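Local coordinates for protein phosphatase YwpJ (Bacillus subtilis, PDB 1NRW) that dephosphorylates phosphorylated five- and six-carbon sugars and nucleoside monophosphates in vitro, and to a lesser extent flavin mononucleotide, with magnesium as cofactor, at residues Thr14-Asn17 / Ser18-Val22; Thr44-Ala47 / His48-Met52; Ser53-Pro57 / Leu58-Thr62; Gly258-Glu262 / Asp263-Ile267; His278-Ala281 / His282-Lys285. All coordinates share one frame; numbering follows the deposited sequence. Where two conformers were deposited one is given.

Interaction 1. Residues Thr14-Asn17 / Ser18-Val22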
loop_
_atom_site.group_PDB
_atom_site.type_symbol
_atom_site.label_atom_id
_atom_site.label_comp_id
_atom_site.label_asym_id
_atom_site.label_seq_id
_atom_site.Cartn_x
_atom_site.Cartn_y
_atom_site.Cartn_z
ATOM N N THR A 14 -4.287 1.663 8.812
ATOM C CA THR A 14 -3.275 2.044 9.789
ATOM C C THR A 14 -3.367 3.545 10.052
ATOM O O THR A 14 -3.982 3.958 11.044
ATOM C CB THR A 14 -1.881 1.623 9.257
ATOM O OG1 THR A 14 -1.858 0.194 9.126
ATOM C CG2 THR A 14 -0.755 2.049 10.200
ATOM N N LEU A 15 -2.782 4.366 9.180
ATOM C CA LEU A 15 -2.871 5.813 9.364
ATOM C C LEU A 15 -4.319 6.251 9.143
ATOM O O LEU A 15 -4.834 7.132 9.839
ATOM C CB LEU A 15 -1.967 6.555 8.373
ATOM C CG LEU A 15 -1.984 8.086 8.494
ATOM C CD1 LEU A 15 -1.394 8.496 9.845
ATOM C CD2 LEU A 15 -1.184 8.709 7.351
ATOM N N LEU A 16 -4.975 5.639 8.163
ATOM C CA LEU A 16 -6.362 5.985 7.870
ATOM C C LEU A 16 -7.336 5.201 8.737
ATOM O O LEU A 16 -7.121 4.018 9.007
ATOM C CB LEU A 16 -6.677 5.697 6.401
ATOM C CG LEU A 16 -5.811 6.448 5.381
ATOM C CD1 LEU A 16 -6.179 6.000 3.980
ATOM C CD2 LEU A 16 -6.006 7.953 5.524
ATOM N N ASN A 17 -8.404 5.861 9.179
ATOM C CA ASN A 17 -9.412 5.165 9.960
ATOM C C ASN A 17 -10.374 4.491 8.983
ATOM O O ASN A 17 -10.133 4.495 7.768
ATOM C CB ASN A 17 -10.155 6.122 10.910
ATOM C CG ASN A 17 -10.942 7.206 10.192
ATOM O OD1 ASN A 17 -11.174 7.153 8.983
ATOM N ND2 ASN A 17 -11.389 8.197 10.962
ATOM N N SER A 18 -11.458 3.921 9.498
ATOM C CA SER A 18 -12.417 3.208 8.659
ATOM C C SER A 18 -13.219 4.095 7.704
ATOM O O SER A 18 -13.975 3.594 6.865
ATOM C CB SER A 18 -13.354 2.364 9.533
ATOM O OG SER A 18 -14.070 3.166 10.454
ATOM N N LYS A 19 -13.059 5.407 7.830
ATOM C CA LYS A 19 -13.730 6.349 6.939
ATOM C C LYS A 19 -12.689 6.996 6.034
ATOM O O LYS A 19 -12.963 7.976 5.337
ATOM C CB LYS A 19 -14.480 7.409 7.749
ATOM C CG LYS A 19 -15.755 6.861 8.367
ATOM C CD LYS A 19 -16.589 7.937 9.050
ATOM C CE LYS A 19 -15.989 8.371 10.371
ATOM N NZ LYS A 19 -16.948 9.226 11.139
ATOM N N HIS A 20 -11.493 6.412 6.055
ATOM C CA HIS A 20 -10.340 6.875 5.289
ATOM C C HIS A 20 -9.960 8.326 5.529
ATOM O O HIS A 20 -9.570 9.053 4.612
ATOM C CB HIS A 20 -10.524 6.607 3.791
ATOM C CG HIS A 20 -10.092 5.234 3.377
ATOM N ND1 HIS A 20 -9.867 4.887 2.063
ATOM C CD2 HIS A 20 -9.842 4.120 4.108
ATOM C CE1 HIS A 20 -9.496 3.620 2.000
ATOM N NE2 HIS A 20 -9.474 3.131 3.228
ATOM N N GLN A 21 -10.067 8.734 6.786
ATOM C CA GLN A 21 -9.699 10.075 7.191
ATOM C C GLN A 21 -8.413 9.934 7.992
ATOM O O GLN A 21 -8.089 8.843 8.475
ATOM C CB GLN A 21 -10.756 10.668 8.127
ATOM C CG GLN A 21 -12.183 10.588 7.631
ATOM C CD GLN A 21 -13.181 10.877 8.736
ATOM O OE1 GLN A 21 -12.993 10.460 9.880
ATOM N NE2 GLN A 21 -14.261 11.574 8.396
ATOM N N VAL A 22 -7.675 11.030 8.107
ATOM C CA VAL A 22 -6.496 11.064 8.951
ATOM C C VAL A 22 -7.065 11.855 10.127
ATOM O O VAL A 22 -7.420 13.028 9.979
ATOM C CB VAL A 22 -5.333 11.853 8.326
ATOM C CG1 VAL A 22 -4.202 11.972 9.344
ATOM C CG2 VAL A 22 -4.841 11.152 7.061
HETATM O O HOH W 1 -6.876 8.364 11.302
#
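Asn17 and His20 close a type I beta turn, with His20 N donating to Asn17 O over 2.9 Å, and one residue further on Gln21 O takes the hydrogen of Asn17 N at 3.1 Å. The side chain of Asn17 turns into this bend. Its CG stands between the backbone N and the carbonyl carbon (chi1 63°), which folds the amide back over the turn. There OD1 accepts from two backbone nitrogens, Lys19 N at 2.8 Å, making an Asx turn, and Gln21 N at 2.9 Å; the donors arrive from opposite faces of the amide, each well above its plane. ND2 meanwhile gives an almost straight bond (176°) to Gln21 OE1, 3.0 Å away and in the amide plane of Asn17, although the two amides are turned 37° apart. Further back, the Leu16 methyl CD2 rests on Val22 CG2 at 3.7 Å, and a water joins Leu15 O to Gln21 O. Beyond the loop, Asp276 takes the hydrogen of Ser18 N, while Gln148 OE1 is hydrogen-bonded to His20 ND1. A helical turn followed by such a bend is consistent with the squiggle and flap after the first strand of HAD phosphatases. With three bonds on its amide and two on its backbone, Asn17 probably keeps this connection in one shape close to the metal-binding Asp12.

Interaction 2. Residues Thr44-Ala47 / His48-Met52. With PO4 (phosphate ion), chain B.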
loop_
_atom_site.group_PDB
_atom_site.type_symbol
_atom_site.label_atom_id
_atom_site.label_comp_id
_atom_site.label_asym_id
_atom_site.label_seq_id
_atom_site.Cartn_x
_atom_site.Cartn_y
_atom_site.Cartn_z
ATOM N N THR A 44 2.552 2.504 1.099
ATOM C CA THR A 44 1.314 1.933 0.579
ATOM C C THR A 44 1.467 1.173 -0.738
ATOM O O THR A 44 2.458 1.323 -1.449
ATOM C CB THR A 44 0.281 3.069 0.347
ATOM O OG1 THR A 44 -0.965 2.523 -0.107
ATOM C CG2 THR A 44 0.800 4.056 -0.707
ATOM N N GLY A 45 0.466 0.353 -1.049
ATOM C CA GLY A 45 0.462 -0.378 -2.299
ATOM C C GLY A 45 -0.186 0.500 -3.361
ATOM O O GLY A 45 -0.153 0.187 -4.547
ATOM N N ARG A 46 -0.779 1.613 -2.930
ATOM C CA ARG A 46 -1.432 2.535 -3.856
ATOM C C ARG A 46 -0.427 3.434 -4.573
ATOM O O ARG A 46 0.776 3.349 -4.344
ATOM C CB ARG A 46 -2.446 3.410 -3.118
ATOM C CG ARG A 46 -3.642 2.654 -2.539
ATOM C CD ARG A 46 -4.552 3.636 -1.839
ATOM N NE ARG A 46 -5.591 2.990 -1.045
ATOM C CZ ARG A 46 -6.837 2.788 -1.459
ATOM N NH1 ARG A 46 -7.213 3.175 -2.673
ATOM N NH2 ARG A 46 -7.720 2.231 -0.638
ATOM N N ALA A 47 -0.933 4.305 -5.440
ATOM C CA ALA A 47 -0.073 5.212 -6.185
ATOM C C ALA A 47 0.307 6.441 -5.368
ATOM O O ALA A 47 -0.411 6.844 -4.455
ATOM C CB ALA A 47 -0.777 5.644 -7.471
ATOM N N HIS A 48 1.442 7.044 -5.708
ATOM C CA HIS A 48 1.874 8.245 -5.020
ATOM C C HIS A 48 0.778 9.324 -5.073
ATOM O O HIS A 48 0.535 10.014 -4.085
ATOM C CB HIS A 48 3.175 8.771 -5.655
ATOM C CG HIS A 48 3.645 10.078 -5.092
ATOM N ND1 HIS A 48 4.103 10.218 -3.798
ATOM C CD2 HIS A 48 3.730 11.308 -5.654
ATOM C CE1 HIS A 48 4.449 11.476 -3.588
ATOM N NE2 HIS A 48 4.233 12.157 -4.699
ATOM N N PHE A 49 0.112 9.464 -6.218
ATOM C CA PHE A 49 -0.932 10.476 -6.328
ATOM C C PHE A 49 -2.157 10.182 -5.464
ATOM O O PHE A 49 -2.906 11.093 -5.123
ATOM C CB PHE A 49 -1.330 10.711 -7.799
ATOM C CG PHE A 49 -1.605 9.456 -8.584
ATOM C CD1 PHE A 49 -2.727 8.679 -8.322
ATOM C CD2 PHE A 49 -0.759 9.078 -9.624
ATOM C CE1 PHE A 49 -3.005 7.544 -9.089
ATOM C CE2 PHE A 49 -1.026 7.949 -10.395
ATOM C CZ PHE A 49 -2.152 7.180 -10.127
ATOM N N ASP A 50 -2.352 8.918 -5.097
ATOM C CA ASP A 50 -3.478 8.544 -4.231
ATOM C C ASP A 50 -3.175 9.083 -2.835
ATOM O O ASP A 50 -4.069 9.539 -2.120
ATOM C CB ASP A 50 -3.650 7.022 -4.133
ATOM C CG ASP A 50 -4.250 6.413 -5.380
ATOM O OD1 ASP A 50 -5.139 7.049 -5.985
ATOM O OD2 ASP A 50 -3.848 5.285 -5.743
ATOM N N VAL A 51 -1.904 9.020 -2.443
ATOM C CA VAL A 51 -1.505 9.512 -1.132
ATOM C C VAL A 51 -1.601 11.034 -1.114
ATOM O O VAL A 51 -2.091 11.617 -0.152
ATOM C CB VAL A 51 -0.055 9.090 -0.782
ATOM C CG1 VAL A 51 0.314 9.596 0.609
ATOM C CG2 VAL A 51 0.077 7.572 -0.847
HETATM N N MSE A 52 -1.138 11.670 -2.186
HETATM C CA MSE A 52 -1.171 13.127 -2.286
HETATM C C MSE A 52 -2.592 13.680 -2.232
HETATM O O MSE A 52 -2.824 14.755 -1.678
HETATM C CB MSE A 52 -0.496 13.578 -3.580
HETATM C CG MSE A 52 0.955 13.164 -3.681
HETATM SE SE MSE A 52 2.029 14.027 -2.332
HETATM C CE MSE A 52 1.871 12.753 -0.911
HETATM P P PO4 B . -2.135 -0.264 1.868
HETATM O O1 PO4 B . -2.179 -0.652 3.291
HETATM O O2 PO4 B . -0.814 -0.635 1.299
HETATM O O3 PO4 B . -3.213 -0.972 1.136
HETATM O O4 PO4 B . -2.330 1.201 1.760
HETATM O O HOH W 2 -5.923 3.488 -5.400
#
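Asp50 has its CG anti to the carbonyl carbon (chi1 -75°), a torsion that swings the carboxylate back past the first turn of the helix to Ala47. OD2 accepts from Ala47 N at 3.1 Å, on its anti side and somewhat out of the carboxylate plane. This is the half of a capping box in which the N3 side chain accepts from the N-cap N; an alanine there cannot supply the other half. Ala47 O accepts from Asp50 N at 2.9 Å. A second torsion, Thr44 chi1 -177°, sets OG1 beside the carbonyl carbon, where it accepts from Arg46 N in an ST turn (3.0 Å) and donates to phosphate O4 at 2.7 Å. Gly45 N adds a bond to phosphate O2, as expected of motif II in HAD enzymes. A water links Arg46 NH1 to Asp50 OD2, while the direct salt bridges of Arg46 go to Asp12 and Glu125. Replacing Asp50 by an alanine would probably leave Ala47 N without its acceptor and the bridging water short of a mate. The carboxylate thus ties the helix start to the loop whose Thr44 and Gly45 hold the phosphate, and its negative charge would favour the nearby Arg46 cation.

Interaction 3. Residues Ser53-Pro57 / Leu58-Thr62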
loop_
_atom_site.group_PDB
_atom_site.type_symbol
_atom_site.label_atom_id
_atom_site.label_comp_id
_atom_site.label_asym_id
_atom_site.label_seq_id
_atom_site.Cartn_x
_atom_site.Cartn_y
_atom_site.Cartn_z
ATOM N N SER A 53 -3.543 12.950 -2.808
ATOM C CA SER A 53 -4.932 13.399 -2.800
ATOM C C SER A 53 -5.450 13.508 -1.370
ATOM O O SER A 53 -6.297 14.350 -1.068
ATOM C CB SER A 53 -5.810 12.441 -3.605
ATOM O OG SER A 53 -5.467 12.491 -4.980
ATOM N N ILE A 54 -4.934 12.657 -0.489
ATOM C CA ILE A 54 -5.344 12.677 0.912
ATOM C C ILE A 54 -4.536 13.688 1.730
ATOM O O ILE A 54 -5.086 14.408 2.563
ATOM C CB ILE A 54 -5.178 11.276 1.554
ATOM C CG1 ILE A 54 -6.094 10.271 0.846
ATOM C CG2 ILE A 54 -5.492 11.345 3.049
ATOM C CD1 ILE A 54 -5.886 8.836 1.275
ATOM N N PHE A 55 -3.233 13.752 1.474
ATOM C CA PHE A 55 -2.342 14.643 2.213
ATOM C C PHE A 55 -2.364 16.114 1.813
ATOM O O PHE A 55 -2.234 16.993 2.666
ATOM C CB PHE A 55 -0.902 14.130 2.115
ATOM C CG PHE A 55 -0.635 12.891 2.930
ATOM C CD1 PHE A 55 -1.664 12.234 3.604
ATOM C CD2 PHE A 55 0.659 12.389 3.033
ATOM C CE1 PHE A 55 -1.408 11.093 4.371
ATOM C CE2 PHE A 55 0.923 11.251 3.796
ATOM C CZ PHE A 55 -0.111 10.604 4.466
ATOM N N GLU A 56 -2.511 16.378 0.522
ATOM C CA GLU A 56 -2.524 17.751 0.018
ATOM C C GLU A 56 -3.471 18.693 0.766
ATOM O O GLU A 56 -3.053 19.748 1.240
ATOM C CB GLU A 56 -2.867 17.757 -1.472
ATOM C CG GLU A 56 -1.782 18.342 -2.350
ATOM C CD GLU A 56 -1.451 19.772 -1.978
ATOM O OE1 GLU A 56 -2.365 20.625 -2.017
ATOM O OE2 GLU A 56 -0.275 20.043 -1.647
ATOM N N PRO A 57 -4.756 18.324 0.884
ATOM C CA PRO A 57 -5.728 19.175 1.584
ATOM C C PRO A 57 -5.395 19.401 3.059
ATOM O O PRO A 57 -5.840 20.380 3.664
ATOM C CB PRO A 57 -7.042 18.412 1.418
ATOM C CG PRO A 57 -6.831 17.616 0.160
ATOM C CD PRO A 57 -5.417 17.135 0.319
ATOM N N LEU A 58 -4.619 18.488 3.638
ATOM C CA LEU A 58 -4.247 18.586 5.046
ATOM C C LEU A 58 -2.897 19.249 5.262
ATOM O O LEU A 58 -2.506 19.517 6.402
ATOM C CB LEU A 58 -4.215 17.192 5.673
ATOM C CG LEU A 58 -5.535 16.426 5.669
ATOM C CD1 LEU A 58 -5.296 15.030 6.218
ATOM C CD2 LEU A 58 -6.568 17.174 6.504
ATOM N N GLY A 59 -2.180 19.502 4.174
ATOM C CA GLY A 59 -0.871 20.117 4.290
ATOM C C GLY A 59 0.167 19.165 4.860
ATOM O O GLY A 59 1.208 19.597 5.352
ATOM N N ILE A 60 -0.111 17.867 4.800
ATOM C CA ILE A 60 0.816 16.867 5.315
ATOM C C ILE A 60 1.856 16.523 4.256
ATOM O O ILE A 60 1.523 16.291 3.094
ATOM C CB ILE A 60 0.075 15.572 5.741
ATOM C CG1 ILE A 60 -0.809 15.857 6.961
ATOM C CG2 ILE A 60 1.084 14.460 6.052
ATOM C CD1 ILE A 60 -1.685 14.690 7.374
ATOM N N LYS A 61 3.119 16.506 4.667
ATOM C CA LYS A 61 4.222 16.182 3.769
ATOM C C LYS A 61 5.162 15.197 4.445
ATOM O O LYS A 61 5.823 15.528 5.430
ATOM C CB LYS A 61 5.000 17.441 3.389
ATOM C CG LYS A 61 4.231 18.408 2.507
ATOM C CD LYS A 61 5.113 19.570 2.083
ATOM C CE LYS A 61 4.402 20.468 1.084
ATOM N NZ LYS A 61 5.274 21.592 0.638
ATOM N N THR A 62 5.225 13.986 3.907
ATOM C CA THR A 62 6.092 12.950 4.460
ATOM C C THR A 62 6.778 12.240 3.308
ATOM O O THR A 62 6.451 12.470 2.145
ATOM C CB THR A 62 5.278 11.861 5.196
ATOM O OG1 THR A 62 4.501 11.126 4.233
ATOM C CG2 THR A 62 4.340 12.474 6.228
HETATM O O HOH W 3 0.854 18.405 1.164
#
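Phe55 and Ile60 form the tight part of this helix end. The Ile60 methyl CG2 lies over one face of the Phe55 ring, 3.9 Å from its centroid and 18° off the normal, shifted toward the rim on the side of CD2. Ile60 CG2 is anti to its own backbone N, with CG1 beside that nitrogen (chi1 -67°), and this turns the methyl onto the ring. Thr62 comes in on the same flank of the ring, its OG1 at the edge, 3.6 Å from Phe55 CE2, and its side chain crossing at about a right angle. The backbone closes the helix with a Schellman motif: Ile60 N donates to Phe55 O at 3.1 Å and Gly59 N to Glu56 O at 3.1 Å. Leu58 N also reaches Phe55 O, from the face opposite to that used by Ile60 N. Gly59, with its positive phi, is the C-prime residue.

The other side is far looser. Glu56 and Pro57 are exposed, and a water lies between Ile60 O, at 2.9 Å, and Glu56 OE2, which is at a long, weak distance. Lys61 leaves the turn, and its NZ forms a salt bridge with Glu76. Were Phe55 a serine, the Ile60 methyl would probably lose its aromatic cover and Thr62 OG1 its edge contact, opening a gap beside the turn. The chemistry is therefore divided: two acceptor carbonyls take up the nitrogens where the helix stops, and the Phe55 ring packs against the chain as it leads on to strand 63-66.

Interaction 4. Residues Gly258-Glu262 / Asp263-Ile267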
loop_
_atom_site.group_PDB
_atom_site.type_symbol
_atom_site.label_atom_id
_atom_site.label_comp_id
_atom_site.label_asym_id
_atom_site.label_seq_id
_atom_site.Cartn_x
_atom_site.Cartn_y
_atom_site.Cartn_z
ATOM N N GLY A 258 -4.118 -2.510 16.162
ATOM C CA GLY A 258 -5.068 -3.299 16.933
ATOM C C GLY A 258 -5.997 -4.123 16.050
ATOM O O GLY A 258 -6.455 -5.196 16.451
ATOM N N ASN A 259 -6.256 -3.621 14.844
ATOM C CA ASN A 259 -7.128 -4.284 13.875
ATOM C C ASN A 259 -6.334 -5.122 12.879
ATOM O O ASN A 259 -6.869 -5.559 11.858
ATOM C CB ASN A 259 -7.938 -3.233 13.103
ATOM C CG ASN A 259 -7.056 -2.142 12.501
ATOM O OD1 ASN A 259 -6.385 -1.405 13.221
ATOM N ND2 ASN A 259 -7.058 -2.038 11.174
ATOM N N ALA A 260 -5.058 -5.348 13.171
ATOM C CA ALA A 260 -4.197 -6.108 12.273
ATOM C C ALA A 260 -4.561 -7.579 12.147
ATOM O O ALA A 260 -5.240 -8.147 13.008
ATOM C CB ALA A 260 -2.736 -5.982 12.717
ATOM N N ARG A 261 -4.110 -8.177 11.048
ATOM C CA ARG A 261 -4.318 -9.593 10.781
ATOM C C ARG A 261 -3.555 -10.337 11.866
ATOM O O ARG A 261 -2.574 -9.818 12.401
ATOM C CB ARG A 261 -3.728 -9.969 9.420
ATOM C CG ARG A 261 -4.467 -9.419 8.216
ATOM C CD ARG A 261 -3.578 -9.505 6.980
ATOM N NE ARG A 261 -2.973 -10.825 6.799
ATOM C CZ ARG A 261 -3.599 -11.878 6.279
ATOM N NH1 ARG A 261 -4.861 -11.777 5.880
ATOM N NH2 ARG A 261 -2.955 -13.032 6.145
ATOM N N GLU A 262 -3.990 -11.551 12.181
ATOM C CA GLU A 262 -3.320 -12.337 13.209
ATOM C C GLU A 262 -1.850 -12.611 12.917
ATOM O O GLU A 262 -1.031 -12.597 13.834
ATOM C CB GLU A 262 -4.061 -13.658 13.435
ATOM C CG GLU A 262 -5.434 -13.473 14.057
ATOM C CD GLU A 262 -5.389 -12.598 15.297
ATOM O OE1 GLU A 262 -4.630 -12.927 16.234
ATOM O OE2 GLU A 262 -6.112 -11.579 15.335
ATOM N N ASP A 263 -1.497 -12.858 11.658
ATOM C CA ASP A 263 -0.095 -13.120 11.348
ATOM C C ASP A 263 0.775 -11.881 11.533
ATOM O O ASP A 263 1.958 -11.994 11.857
ATOM C CB ASP A 263 0.081 -13.682 9.929
ATOM C CG ASP A 263 -0.680 -12.896 8.883
ATOM O OD1 ASP A 263 -0.780 -11.658 9.011
ATOM O OD2 ASP A 263 -1.164 -13.526 7.921
ATOM N N ILE A 264 0.198 -10.699 11.332
ATOM C CA ILE A 264 0.953 -9.469 11.523
ATOM C C ILE A 264 1.157 -9.247 13.025
ATOM O O ILE A 264 2.243 -8.874 13.465
ATOM C CB ILE A 264 0.225 -8.247 10.904
ATOM C CG1 ILE A 264 0.269 -8.340 9.375
ATOM C CG2 ILE A 264 0.890 -6.940 11.364
ATOM C CD1 ILE A 264 1.679 -8.289 8.787
ATOM N N LYS A 265 0.118 -9.482 13.818
ATOM C CA LYS A 265 0.254 -9.316 15.260
ATOM C C LYS A 265 1.298 -10.300 15.789
ATOM O O LYS A 265 2.081 -9.971 16.677
ATOM C CB LYS A 265 -1.084 -9.564 15.969
ATOM C CG LYS A 265 -2.106 -8.448 15.787
ATOM C CD LYS A 265 -3.266 -8.595 16.762
ATOM C CE LYS A 265 -4.233 -7.427 16.650
ATOM N NZ LYS A 265 -5.241 -7.397 17.762
ATOM N N SER A 266 1.308 -11.504 15.227
ATOM C CA SER A 266 2.237 -12.550 15.646
ATOM C C SER A 266 3.715 -12.177 15.542
ATOM O O SER A 266 4.495 -12.461 16.452
ATOM C CB SER A 266 1.975 -13.824 14.840
ATOM O OG SER A 266 2.903 -14.840 15.175
ATOM N N ILE A 267 4.106 -11.534 14.445
ATOM C CA ILE A 267 5.508 -11.167 14.259
ATOM C C ILE A 267 5.895 -9.824 14.864
ATOM O O ILE A 267 7.078 -9.487 14.918
ATOM C CB ILE A 267 5.883 -11.129 12.763
ATOM C CG1 ILE A 267 5.146 -9.976 12.076
ATOM C CG2 ILE A 267 5.537 -12.460 12.106
ATOM C CD1 ILE A 267 5.613 -9.702 10.667
HETATM O O HOH W 4 -6.130 -9.895 17.375
#
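Arg261 and Asp263 form a side-on, two-nitrogen salt bridge, NE to OD1 at 3.2 Å and NH2 to OD2 at 2.6 Å, one nitrogen for each oxygen. Two bends make this possible. The arginine chain turns at chi3 (49°), bringing the guanidinium back along the helix start, and the Asp263 CG stands between its backbone N and carbonyl carbon (chi1 48°), so that both oxygens face the arginine through their syn lone pairs. The fit is not flat, since the two planes are 40° apart. Lys265 takes the contrasting shape: fully extended beyond CG, it passes the Ala260 methyl, with CG 4.0 Å from CB, and delivers NZ to Gly258 O at 2.8 Å. Glu262 instead bends at chi2, and a water that donates to its OE2 at 2.6 Å accepts from Lys265 NZ. In the backbone, Arg261 at the N-cap gives its O to Lys265 N at 3.1 Å. Ala260 CB also touches Ile264 CG2. Lys265 thereby straps helix 262-267 to the loop that leaves strand 253-256, while Ile264 packs on that strand and on helix 245-250, and the Ala260 side chain abuts the metal-binding Asp240.

Interaction 5. Residues His278-Ala281 / His282-Lys285. With PO4 (phosphate ion), chain C.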
loop_
_atom_site.group_PDB
_atom_site.type_symbol
_atom_site.label_atom_id
_atom_site.label_comp_id
_atom_site.label_asym_id
_atom_site.label_seq_id
_atom_site.Cartn_x
_atom_site.Cartn_y
_atom_site.Cartn_z
ATOM N N HIS A 278 -7.044 5.682 16.847
ATOM C CA HIS A 278 -5.797 6.423 16.679
ATOM C C HIS A 278 -4.552 5.650 17.095
ATOM O O HIS A 278 -3.670 6.189 17.773
ATOM C CB HIS A 278 -5.883 7.747 17.447
ATOM C CG HIS A 278 -7.198 8.440 17.282
ATOM N ND1 HIS A 278 -8.050 8.688 18.338
ATOM C CD2 HIS A 278 -7.842 8.868 16.172
ATOM C CE1 HIS A 278 -9.164 9.234 17.884
ATOM N NE2 HIS A 278 -9.065 9.355 16.572
ATOM N N GLY A 279 -4.476 4.396 16.659
ATOM C CA GLY A 279 -3.335 3.555 16.984
ATOM C C GLY A 279 -1.994 4.158 16.602
ATOM O O GLY A 279 -1.006 4.004 17.320
ATOM N N VAL A 280 -1.936 4.845 15.467
ATOM C CA VAL A 280 -0.676 5.450 15.057
ATOM C C VAL A 280 -0.238 6.501 16.080
ATOM O O VAL A 280 0.931 6.539 16.474
ATOM C CB VAL A 280 -0.787 6.073 13.643
ATOM C CG1 VAL A 280 0.474 6.844 13.314
ATOM C CG2 VAL A 280 -0.995 4.955 12.612
ATOM N N ALA A 281 -1.168 7.343 16.522
ATOM C CA ALA A 281 -0.837 8.354 17.524
ATOM C C ALA A 281 -0.417 7.669 18.835
ATOM O O ALA A 281 0.564 8.072 19.470
ATOM C CB ALA A 281 -2.031 9.271 17.768
ATOM N N HIS A 282 -1.151 6.629 19.233
ATOM C CA HIS A 282 -0.825 5.905 20.464
ATOM C C HIS A 282 0.593 5.352 20.397
ATOM O O HIS A 282 1.345 5.433 21.368
ATOM C CB HIS A 282 -1.820 4.761 20.714
ATOM C CG HIS A 282 -1.425 3.857 21.843
ATOM N ND1 HIS A 282 -0.627 2.748 21.664
ATOM C CD2 HIS A 282 -1.679 3.926 23.173
ATOM C CE1 HIS A 282 -0.405 2.172 22.834
ATOM N NE2 HIS A 282 -1.033 2.867 23.766
HETATM N N MSE A 283 0.962 4.790 19.251
HETATM C CA MSE A 283 2.305 4.251 19.097
HETATM C C MSE A 283 3.348 5.356 19.268
HETATM O O MSE A 283 4.343 5.184 19.967
HETATM C CB MSE A 283 2.472 3.618 17.721
HETATM C CG MSE A 283 3.907 3.231 17.423
HETATM SE SE MSE A 283 4.161 2.928 15.550
HETATM C CE MSE A 283 3.757 4.704 14.915
HETATM N N MSE A 284 3.117 6.493 18.617
HETATM C CA MSE A 284 4.046 7.615 18.700
HETATM C C MSE A 284 4.309 8.086 20.121
HETATM O O MSE A 284 5.449 8.372 20.494
HETATM C CB MSE A 284 3.518 8.803 17.890
HETATM C CG MSE A 284 3.501 8.569 16.402
HETATM SE SE MSE A 284 5.291 8.423 15.739
HETATM C CE MSE A 284 5.648 6.607 16.241
ATOM N N LYS A 285 3.248 8.163 20.912
ATOM C CA LYS A 285 3.356 8.652 22.276
ATOM C C LYS A 285 3.578 7.606 23.351
ATOM O O LYS A 285 4.152 7.912 24.394
ATOM C CB LYS A 285 2.093 9.444 22.632
ATOM C CG LYS A 285 1.819 10.623 21.706
ATOM C CD LYS A 285 0.595 11.419 22.148
ATOM C CE LYS A 285 -0.675 10.586 22.085
ATOM N NZ LYS A 285 -1.878 11.399 22.432
HETATM P P PO4 C . -2.960 10.364 25.712
HETATM O O1 PO4 C . -2.772 9.995 27.137
HETATM O O2 PO4 C . -1.814 9.863 24.913
HETATM O O3 PO4 C . -4.217 9.755 25.207
HETATM O O4 PO4 C . -3.039 11.841 25.589
#
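The last helix of the chain, 279-286, is joined here turn to turn. Its first bond runs from His282 N to His278 O at 2.9 Å, His278 being the N-cap, and Met283 N to Gly279 O follows at 2.9 Å. Met284 N to Val280 O and Lys285 N to Ala281 O continue the regular alpha-helical pattern. Along the inner flank the selenomethionine Met283 bends at chi3 (63°), which turns its methyl CE back along the helix to stand 4.2 Å from Val280 CG1 and 3.7 Å from Val280 O. Met284 follows a different course: with its CG anti to the carbonyl carbon, that atom sits 3.3 Å from Val280 O.

In the fold, this helix lies against the core sheet of the HAD domain, with Val280 on Ile9 and both selenomethionines on Ile7 of strand 6-10, while Ala281 faces helix 24-35. Thr272 is hydrogen-bonded to both Gly279 O and His282 ND1.

The outer flank ends in Lys285. Its chain first runs beside Ala281, CG lying 3.6 Å from Ala281 O, and then bends at chi3 (-63°) toward a phosphate ion that probably came from the crystallisation liquor. NZ donates to phosphate O2 at 2.9 Å and more weakly to O4, and His286 NE2, from the other residue of this phosphate site, holds the same ion.

Interactions 1, 2 and 3 form a touching group. Interactions 2 and 3 are the two ends of helix 48-55, their centres 11 Å apart, and interaction 1 packs against both: His20 CE1 lies 3.5 Å from Arg46 NH2, and Leu15 CD2 is 3.6 Å from Phe55 CZ. Interaction 5 touches interaction 1 where Val280 CG2 meets Thr14 O at 3.5 Å. Interaction 4 stands apart, its nearest atoms about 5 Å from interaction 1, yet it borders the calcium site through Asp240. The phosphate of interaction 2, also bound by Lys217 and Asn243, marks the active site; the ion at interaction 5 is a separate one, far from it.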